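Long-range contacts in L-rhamnonate dehydratase (Gibberella zeae, PDB 2P0I), which probably catalyses the dehydration of L-rhamnonate to 2-keto-3-deoxy-L-rhamnonate, as an acid-sugar dehydratase of the enolase superfamily: residues Leu164-Thr169 / Gln344-Asn349; Ile294-Val299 / Pro321-Ala326. One frame throughout, in Å; residues are numbered along the deposited sequence.

Contact 1. Residues Leu164-Thr169 / Gln344-Asn349; sequences LDFYCT and QEYLAN
The phenol ring of Tyr-167 lies under Glu-345: CA sits over one ring face, 4.0 Å from the ring centroid and 17° off its normal, which defines a CH-pi contact. Phe-166 meets its partners differently. The Glu-345 carbonyl and the Tyr-346 N lie at its ring edge, close to the ring plane, while its CE1 touches Gln-344 CG at 3.6 Å. These two side chains run alongside each other, with amide and ring planes 42° apart. Trp-246 meets the Tyr-167 ring edge-to-face, and Tyr-332 meets Phe-166 with ring planes nearly perpendicular. The Gln-344 amide oxygen is bound by Ser-331.

On the side of the sheet carrying Tyr-167, the extended Glu-345 chain, CG anti to the backbone N, carries its carboxylate across to Thr-169. Thr-169 OG1 donates to the anti lone pair of Glu-345 OE2 (2.8 Å). The same oxygen forms a salt bridge with Lys-185, whose NZ also bonds Tyr-167 OH, so lysine, phenol and carboxylate form one connected polar group. Across the sheet, Cys-168 SG packs on Ala-348 CB at 3.6 Å.

Five backbone bonds fix the parallel register. Tyr-346 N to Tyr-167 O and Thr-169 N to Tyr-346 O are both 2.7 Å, and Ala-348 N to Thr-169 O extends the pairing past the strand end.

In the (beta/alpha)7-beta barrel of this superfamily, this pairing of first and last strands closes the cylinder. Strand 184-187 continues it beyond 163-169, strand 374-376 pairs antiparallel near the start of 163-169, and helix 329-337 covers the face of Leu-164, Gln-344 and Tyr-346.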
loop_
_atom_site.group_PDB
_atom_site.type_symbol
_atom_site.label_atom_id
_atom_site.label_comp_id
_atom_site.label_asym_id
_atom_site.label_seq_id
_atom_site.Cartn_x
_atom_site.Cartn_y
_atom_site.Cartn_z
ATOM N N LEU A 164 -0.279 -32.387 -27.962
ATOM C CA LEU A 164 -1.212 -31.734 -27.055
ATOM C C LEU A 164 -1.622 -32.694 -25.973
ATOM O O LEU A 164 -2.322 -33.613 -26.215
ATOM C CB LEU A 164 -2.498 -31.375 -27.784
ATOM C CG LEU A 164 -2.817 -30.014 -28.371
ATOM C CD1 LEU A 164 -2.601 -30.062 -29.792
ATOM C CD2 LEU A 164 -4.223 -29.670 -28.143
ATOM N N ASP A 165 -1.209 -32.442 -24.763
ATOM C CA ASP A 165 -1.654 -33.250 -23.635
ATOM C C ASP A 165 -2.971 -32.771 -23.051
ATOM O O ASP A 165 -3.270 -31.580 -23.051
ATOM C CB ASP A 165 -0.569 -33.349 -22.569
ATOM C CG ASP A 165 0.645 -34.130 -23.052
ATOM O OD1 ASP A 165 0.462 -35.247 -23.579
ATOM O OD2 ASP A 165 1.781 -33.629 -22.909
ATOM N N PHE A 166 -3.764 -33.718 -22.564
ATOM C CA PHE A 166 -5.113 -33.425 -22.131
ATOM C C PHE A 166 -5.361 -33.947 -20.734
ATOM O O PHE A 166 -4.963 -35.063 -20.388
ATOM C CB PHE A 166 -6.125 -34.074 -23.059
ATOM C CG PHE A 166 -6.369 -33.324 -24.316
ATOM C CD1 PHE A 166 -7.395 -32.397 -24.395
ATOM C CD2 PHE A 166 -5.594 -33.574 -25.445
ATOM C CE1 PHE A 166 -7.637 -31.712 -25.576
ATOM C CE2 PHE A 166 -5.824 -32.894 -26.626
ATOM C CZ PHE A 166 -6.848 -31.960 -26.693
ATOM N N TYR A 167 -6.062 -33.157 -19.944
ATOM C CA TYR A 167 -6.813 -33.718 -18.850
ATOM C C TYR A 167 -8.281 -33.852 -19.192
ATOM O O TYR A 167 -8.790 -33.197 -20.112
ATOM C CB TYR A 167 -6.586 -32.943 -17.545
ATOM C CG TYR A 167 -7.307 -31.619 -17.430
ATOM C CD1 TYR A 167 -8.584 -31.548 -16.866
ATOM C CD2 TYR A 167 -6.701 -30.433 -17.855
ATOM C CE1 TYR A 167 -9.252 -30.343 -16.750
ATOM C CE2 TYR A 167 -7.368 -29.206 -17.739
ATOM C CZ TYR A 167 -8.644 -29.175 -17.184
ATOM O OH TYR A 167 -9.325 -27.987 -17.050
ATOM N N CYS A 168 -8.956 -34.698 -18.430
ATOM C CA CYS A 168 -10.322 -35.064 -18.719
ATOM C C CYS A 168 -11.253 -34.593 -17.616
ATOM O O CYS A 168 -10.974 -34.774 -16.430
ATOM C CB CYS A 168 -10.421 -36.578 -18.882
ATOM S SG CYS A 168 -12.001 -37.183 -19.480
ATOM N N THR A 169 -12.362 -33.990 -18.021
ATOM C CA THR A 169 -13.375 -33.508 -17.091
ATOM C C THR A 169 -14.594 -34.427 -17.130
ATOM O O THR A 169 -15.128 -34.713 -18.200
ATOM C CB THR A 169 -13.797 -32.080 -17.459
ATOM O OG1 THR A 169 -12.643 -31.233 -17.421
ATOM C CG2 THR A 169 -14.834 -31.558 -16.494
ATOM N N GLN A 344 -4.537 -28.918 -22.119
ATOM C CA GLN A 344 -5.921 -28.468 -22.004
ATOM C C GLN A 344 -6.974 -29.476 -21.590
ATOM O O GLN A 344 -6.698 -30.653 -21.382
ATOM C CB GLN A 344 -6.372 -27.672 -23.230
ATOM C CG GLN A 344 -6.554 -28.469 -24.489
ATOM C CD GLN A 344 -7.346 -27.694 -25.511
ATOM O OE1 GLN A 344 -8.573 -27.695 -25.490
ATOM N NE2 GLN A 344 -6.646 -27.014 -26.405
ATOM N N GLU A 345 -8.192 -28.966 -21.464
ATOM C CA GLU A 345 -9.332 -29.719 -20.990
ATOM C C GLU A 345 -9.950 -30.510 -22.149
ATOM O O GLU A 345 -10.106 -29.980 -23.251
ATOM C CB GLU A 345 -10.337 -28.728 -20.395
ATOM C CG GLU A 345 -11.666 -29.311 -19.974
ATOM C CD GLU A 345 -12.566 -28.303 -19.290
ATOM O OE1 GLU A 345 -12.697 -27.165 -19.788
ATOM O OE2 GLU A 345 -13.156 -28.658 -18.251
ATOM N N TYR A 346 -10.283 -31.777 -21.896
ATOM C CA TYR A 346 -11.320 -32.469 -22.657
ATOM C C TYR A 346 -12.509 -32.830 -21.779
ATOM O O TYR A 346 -12.335 -33.237 -20.636
ATOM C CB TYR A 346 -10.765 -33.720 -23.365
ATOM C CG TYR A 346 -11.570 -34.096 -24.594
ATOM C CD1 TYR A 346 -11.426 -33.389 -25.787
ATOM C CD2 TYR A 346 -12.507 -35.126 -24.552
ATOM C CE1 TYR A 346 -12.181 -33.707 -26.904
ATOM C CE2 TYR A 346 -13.268 -35.455 -25.666
ATOM C CZ TYR A 346 -13.092 -34.742 -26.844
ATOM O OH TYR A 346 -13.830 -35.041 -27.969
ATOM N N LEU A 347 -13.715 -32.681 -22.317
ATOM C CA LEU A 347 -14.928 -33.155 -21.648
ATOM C C LEU A 347 -15.197 -34.634 -21.924
ATOM O O LEU A 347 -15.316 -35.034 -23.080
ATOM C CB LEU A 347 -16.136 -32.330 -22.104
ATOM C CG LEU A 347 -16.779 -31.303 -21.165
ATOM C CD1 LEU A 347 -17.147 -31.895 -19.803
ATOM C CD2 LEU A 347 -15.921 -30.047 -21.011
ATOM N N ALA A 348 -15.306 -35.442 -20.867
ATOM C CA ALA A 348 -15.949 -36.765 -20.979
ATOM C C ALA A 348 -17.462 -36.609 -21.098
ATOM O O ALA A 348 -18.176 -36.577 -20.090
ATOM C CB ALA A 348 -15.591 -37.668 -19.794
ATOM N N ASN A 349 -17.938 -36.501 -22.338
ATOM C CA ASN A 349 -19.337 -36.162 -22.617
ATOM C C ASN A 349 -20.213 -37.356 -23.001
ATOM O O ASN A 349 -21.295 -37.185 -23.563
ATOM C CB ASN A 349 -19.441 -35.037 -23.661
ATOM C CG ASN A 349 -18.606 -35.301 -24.910
ATOM O OD1 ASN A 349 -17.711 -36.153 -24.919
ATOM N ND2 ASN A 349 -18.894 -34.557 -25.975
#

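Contact 2. Residues Ile294-Val299 / Pro321-Ala326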
loop_
_atom_site.group_PDB
_atom_site.type_symbol
_atom_site.label_atom_id
_atom_site.label_comp_id
_atom_site.label_asym_id
_atom_site.label_seq_id
_atom_site.Cartn_x
_atom_site.Cartn_y
_atom_site.Cartn_z
ATOM N N ILE A 294 -3.683 -20.481 -12.732
ATOM C CA ILE A 294 -3.996 -20.662 -14.146
ATOM C C ILE A 294 -5.210 -19.803 -14.481
ATOM O O ILE A 294 -6.160 -19.737 -13.709
ATOM C CB ILE A 294 -4.373 -22.140 -14.483
ATOM C CG1 ILE A 294 -3.408 -23.146 -13.826
ATOM C CG2 ILE A 294 -4.402 -22.329 -15.977
ATOM C CD1 ILE A 294 -3.521 -24.543 -14.347
ATOM N N ILE A 295 -5.189 -19.151 -15.636
ATOM C CA ILE A 295 -6.411 -18.550 -16.156
ATOM C C ILE A 295 -6.972 -19.460 -17.231
ATOM O O ILE A 295 -6.226 -20.149 -17.931
ATOM C CB ILE A 295 -6.209 -17.085 -16.641
ATOM C CG1 ILE A 295 -5.164 -17.011 -17.754
ATOM C CG2 ILE A 295 -5.798 -16.169 -15.463
ATOM C CD1 ILE A 295 -5.279 -15.756 -18.595
ATOM N N GLN A 296 -8.293 -19.532 -17.309
ATOM C CA GLN A 296 -8.935 -20.574 -18.095
ATOM C C GLN A 296 -10.037 -20.064 -19.006
ATOM O O GLN A 296 -11.206 -20.376 -18.786
ATOM C CB GLN A 296 -9.456 -21.696 -17.186
ATOM C CG GLN A 296 -8.339 -22.494 -16.513
ATOM C CD GLN A 296 -8.888 -23.643 -15.714
ATOM O OE1 GLN A 296 -9.565 -23.428 -14.717
ATOM N NE2 GLN A 296 -8.627 -24.864 -16.159
ATOM N N PRO A 297 -9.662 -19.317 -20.063
ATOM C CA PRO A 297 -10.630 -18.635 -20.896
ATOM C C PRO A 297 -11.360 -19.596 -21.828
ATOM O O PRO A 297 -10.833 -20.652 -22.181
ATOM C CB PRO A 297 -9.766 -17.658 -21.695
ATOM C CG PRO A 297 -8.457 -18.307 -21.780
ATOM C CD PRO A 297 -8.286 -19.120 -20.550
ATOM N N ASP A 298 -12.578 -19.227 -22.207
ATOM C CA ASP A 298 -13.336 -19.964 -23.210
ATOM C C ASP A 298 -13.330 -19.118 -24.470
ATOM O O ASP A 298 -13.889 -18.016 -24.483
ATOM C CB ASP A 298 -14.768 -20.195 -22.699
ATOM C CG ASP A 298 -15.603 -21.087 -23.614
ATOM O OD1 ASP A 298 -15.367 -21.129 -24.838
ATOM O OD2 ASP A 298 -16.525 -21.747 -23.094
ATOM N N VAL A 299 -12.702 -19.647 -25.522
ATOM C CA VAL A 299 -12.535 -18.940 -26.796
ATOM C C VAL A 299 -13.857 -18.624 -27.510
ATOM O O VAL A 299 -13.948 -17.669 -28.289
ATOM C CB VAL A 299 -11.518 -19.657 -27.731
ATOM C CG1 VAL A 299 -12.081 -20.930 -28.275
ATOM C CG2 VAL A 299 -11.061 -18.748 -28.866
ATOM N N PRO A 321 0.172 -19.531 -16.733
ATOM C CA PRO A 321 -0.360 -20.492 -17.701
ATOM C C PRO A 321 -1.773 -20.137 -18.119
ATOM O O PRO A 321 -2.585 -19.728 -17.286
ATOM C CB PRO A 321 -0.373 -21.806 -16.922
ATOM C CG PRO A 321 0.682 -21.655 -15.922
ATOM C CD PRO A 321 0.676 -20.206 -15.526
ATOM N N VAL A 322 -2.039 -20.256 -19.413
ATOM C CA VAL A 322 -3.384 -20.148 -19.956
ATOM C C VAL A 322 -3.784 -21.540 -20.405
ATOM O O VAL A 322 -3.129 -22.129 -21.249
ATOM C CB VAL A 322 -3.415 -19.195 -21.172
ATOM C CG1 VAL A 322 -4.793 -19.148 -21.784
ATOM C CG2 VAL A 322 -2.969 -17.814 -20.762
ATOM N N VAL A 323 -4.840 -22.075 -19.802
ATOM C CA VAL A 323 -5.309 -23.429 -20.097
ATOM C C VAL A 323 -6.802 -23.322 -20.406
ATOM O O VAL A 323 -7.627 -23.306 -19.499
ATOM C CB VAL A 323 -5.023 -24.401 -18.922
ATOM C CG1 VAL A 323 -5.725 -25.744 -19.110
ATOM C CG2 VAL A 323 -3.527 -24.613 -18.774
ATOM N N PRO A 324 -7.154 -23.218 -21.697
ATOM C CA PRO A 324 -8.494 -22.835 -22.080
ATOM C C PRO A 324 -9.531 -23.913 -21.785
ATOM O O PRO A 324 -9.186 -25.093 -21.638
ATOM C CB PRO A 324 -8.373 -22.598 -23.584
ATOM C CG PRO A 324 -7.281 -23.487 -24.008
ATOM C CD PRO A 324 -6.311 -23.475 -22.873
ATOM N N HIS A 325 -10.783 -23.475 -21.679
ATOM C CA HIS A 325 -11.951 -24.343 -21.626
ATOM C C HIS A 325 -12.019 -25.194 -22.895
ATOM O O HIS A 325 -11.644 -24.729 -23.976
ATOM C CB HIS A 325 -13.210 -23.477 -21.495
ATOM C CG HIS A 325 -14.482 -24.260 -21.419
ATOM N ND1 HIS A 325 -15.367 -24.346 -22.473
ATOM C CD2 HIS A 325 -15.017 -25.001 -20.420
ATOM C CE1 HIS A 325 -16.396 -25.097 -22.123
ATOM N NE2 HIS A 325 -16.206 -25.509 -20.882
ATOM N N ALA A 326 -12.472 -26.441 -22.750
ATOM C CA ALA A 326 -12.674 -27.338 -23.888
ATOM C C ALA A 326 -13.570 -26.717 -24.968
ATOM O O ALA A 326 -14.779 -26.574 -24.788
ATOM C CB ALA A 326 -13.237 -28.673 -23.418
HETATM O O HOH W 1 -11.307 -22.069 -25.119
#
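Ile-294 turns its CG2 branch to Val-323, where it rests 3.7 Å from CB and also touches the carbonyl oxygen of Pro-321; this methyl is the branch anti to the backbone N. The neighbouring Ile-295 has CG1 tucked between its own N and carbonyl carbon, and the chain then continues extended so that CD1 reaches Val-322 CG2 at 3.8 Å. The other Val-322 methyl, CG1, meets Pro-297 CD at 3.7 Å, the two side chains crossing at about a right angle. Val-322 thus fills the interval between Ile-295 and Pro-297, a patch that helix 305-317 covers.

The main chains pair sparingly. Ile-295 N donates to Pro-321 O (3.1 Å) and Val-323 N to Ile-295 O (3.0 Å), making a single bridge. Further on, His-325 N reaches Pro-297 O at 2.9 Å, from above the carbonyl plane. A water accepts from Val-299 N (2.8 Å) and donates to His-325 O and, at longer range, to Pro-297 O, the carbonyl that also receives His-325 N, so it joins the two segments alongside that direct bond.

Asp-298 and His-325 share the same first torsion, CG anti to the backbone N (chi1 -174° and -180°), and their side chains run abreast in the same direction. Carboxylate and imidazole planes lie 30° apart. Asp-298 OD2 comes 2.9 Å from His-325 ND1, but the angle is too poor for a hydrogen bond; OD1 is held by Met-300 N. Even so, an Asp-His pair at the C-terminal ends of what correspond to the sixth and seventh barrel strands is consistent with the dyad of mandelate racemase relatives, which implies a polar, possibly active-site end to a contact whose other side-chain meetings are mainly apolar.

Contacts 1 and 2 are both buried and belong to the same barrel, their centres about 12 Å apart. Contact 1 joins its first and last strands, 175 residues apart in sequence, through regular parallel pairing; contact 2 joins consecutive segments across the helix 305-317 crossover and lies inside the loop that contact 1 closes. Pairing is correspondingly continuous in contact 1 and intermittent in contact 2, where Pro-297, lacking an N-H, cannot continue the alternation and a water takes part. Helix 329-337 packs on both. They meet directly: Glu-345 OE1 of contact 1 is 3.1 Å from Ala-326 N of contact 2, probably a hydrogen bond, connecting the carboxylate-lysine group with the segment bearing His-325.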